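Putative N-acetylmuramoyl-L-alanine amidase,autolysin cwp6 (Peptoclostridium difficile, PDB 5J72) probably cleaves the amide bond between N-acetylmuramic acid and L-alanine in peptidoglycan, as a zinc-dependent autolysin held to the cell wall by CWB2 domains. Local coordinates at residues P458-S463 with A475-Y480. Sequence-based numbering, arbitrary orientation.
Sequences PGHGGS and AQEKKY. With ZN (zinc ion), chain I.
H460 and E477 supply two of the three protein ligands of the zinc site of this Amidase_3 domain; H530 is the third. H460 NE2 and E477 OE1 each bind zinc at 2.2 Å, and three waters complete the shell of six. The carboxylate plane is turned 66° from the imidazole plane, yet OE1 lies in the plane of the ring, at its edge. E477 reaches the metal fully stretched, its CG anti to the backbone N (chi1 -179°). Its other oxygen, OE2, stays 3.1 Å from zinc and accepts a hydrogen bond from one of the three zinc-bound waters, 2.7 Å from OE2, and another from A467 N; with OE1 on zinc, these bonds hold the carboxylate in place. On the far side of the imidazole, D464 accepts from H460 ND1, fixing the ring's rotation and probably making NE2 a stronger electron donor. Away from the metal, K478 runs alongside the glycines, with CB 3.6 Å from G461 N and CD 3.7 Å from G462 N. Its ammonium donates to a lone pair of G462 O (NZ to O 2.9 Å, C=O...N angle 124°) and also forms a salt bridge with D506, whose carboxylate accepts from G462 N as well. The loop leaving strand 453-458, in the mixed sheet of the amidase domain, lies against the first turn of helix 477-494, with Q476 as N-cap, while 475-476 pairs antiparallel with strand 468-469.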
# COMPACT_ATOMS: atom_id res chain seq x y z
N PRO A 458 -9.37 -19.75 -10.93
CA PRO A 458 -8.78 -20.56 -9.83
C PRO A 458 -9.89 -21.58 -9.41
O PRO A 458 -10.93 -21.13 -8.94
CB PRO A 458 -8.47 -19.52 -8.75
CG PRO A 458 -8.82 -18.16 -9.32
CD PRO A 458 -9.70 -18.37 -10.51
N GLY A 459 -9.66 -22.88 -9.55
CA GLY A 459 -10.73 -23.84 -9.30
C GLY A 459 -11.19 -23.86 -7.85
O GLY A 459 -10.41 -23.53 -6.95
N HIS A 460 -12.47 -24.24 -7.67
CA HIS A 460 -13.08 -24.41 -6.34
C HIS A 460 -13.10 -23.11 -5.59
O HIS A 460 -12.99 -22.05 -6.22
CB HIS A 460 -12.27 -25.48 -5.59
CG HIS A 460 -12.15 -26.75 -6.38
ND1 HIS A 460 -13.22 -27.58 -6.62
CD2 HIS A 460 -11.07 -27.29 -7.04
CE1 HIS A 460 -12.77 -28.57 -7.41
NE2 HIS A 460 -11.48 -28.47 -7.72
N GLY A 461 -13.29 -23.17 -4.26
CA GLY A 461 -13.36 -21.95 -3.44
C GLY A 461 -14.57 -22.00 -2.50
O GLY A 461 -15.58 -22.65 -2.80
N GLY A 462 -14.47 -21.31 -1.39
CA GLY A 462 -15.58 -21.20 -0.43
C GLY A 462 -16.01 -22.56 0.12
O GLY A 462 -15.19 -23.30 0.68
N SER A 463 -17.28 -22.90 -0.05
CA SER A 463 -17.83 -24.19 0.42
C SER A 463 -17.13 -25.42 -0.21
O SER A 463 -17.20 -26.53 0.36
CB SER A 463 -19.31 -24.29 0.08
OG SER A 463 -20.01 -23.15 0.55
N ALA A 475 -2.74 -28.89 2.93
CA ALA A 475 -2.93 -28.22 1.67
C ALA A 475 -4.33 -28.41 1.19
O ALA A 475 -4.91 -29.52 1.30
CB ALA A 475 -1.94 -28.80 0.63
N GLN A 476 -4.89 -27.32 0.66
CA GLN A 476 -6.22 -27.33 0.09
C GLN A 476 -6.11 -26.82 -1.32
O GLN A 476 -5.55 -25.73 -1.53
CB GLN A 476 -7.14 -26.40 0.87
CG GLN A 476 -7.57 -27.01 2.22
CD GLN A 476 -8.53 -26.07 2.89
OE1 GLN A 476 -8.13 -25.04 3.43
NE2 GLN A 476 -9.82 -26.38 2.85
N GLU A 477 -6.64 -27.56 -2.30
CA GLU A 477 -6.59 -27.13 -3.69
C GLU A 477 -7.11 -25.66 -3.88
O GLU A 477 -6.49 -24.89 -4.64
CB GLU A 477 -7.43 -28.10 -4.55
CG GLU A 477 -7.43 -27.74 -6.04
CD GLU A 477 -8.26 -28.73 -6.87
OE1 GLU A 477 -8.33 -28.55 -8.10
OE2 GLU A 477 -8.86 -29.66 -6.31
N LYS A 478 -8.24 -25.29 -3.24
CA LYS A 478 -8.81 -23.94 -3.43
C LYS A 478 -7.83 -22.82 -3.04
O LYS A 478 -7.90 -21.71 -3.61
CB LYS A 478 -10.14 -23.79 -2.66
CG LYS A 478 -9.98 -23.65 -1.12
CD LYS A 478 -11.32 -23.11 -0.51
CE LYS A 478 -11.42 -23.29 0.99
NZ LYS A 478 -12.56 -22.45 1.52
N LYS A 479 -6.92 -23.06 -2.13
CA LYS A 479 -6.01 -21.96 -1.81
C LYS A 479 -4.76 -21.97 -2.74
O LYS A 479 -4.21 -20.91 -3.05
CB LYS A 479 -5.48 -22.11 -0.41
CG LYS A 479 -6.61 -22.12 0.61
CD LYS A 479 -6.08 -22.47 1.95
CE LYS A 479 -7.17 -22.29 2.99
NZ LYS A 479 -6.67 -22.67 4.32
N TYR A 480 -4.33 -23.17 -3.15
CA TYR A 480 -3.17 -23.21 -4.02
C TYR A 480 -3.62 -22.72 -5.38
O TYR A 480 -2.80 -22.09 -6.08
CB TYR A 480 -2.67 -24.65 -4.15
CG TYR A 480 -1.61 -24.96 -3.13
CD1 TYR A 480 -0.26 -25.01 -3.50
CD2 TYR A 480 -1.94 -25.21 -1.80
CE1 TYR A 480 0.72 -25.31 -2.57
CE2 TYR A 480 -0.95 -25.52 -0.86
CZ TYR A 480 0.37 -25.57 -1.26
OH TYR A 480 1.37 -25.90 -0.36
ZN ZN I . -10.06 -29.40 -9.19
O HOH W 1 -10.44 -31.26 -7.82
O HOH W 2 -11.65 -30.27 -10.36
O HOH W 3 -8.75 -30.92 -9.99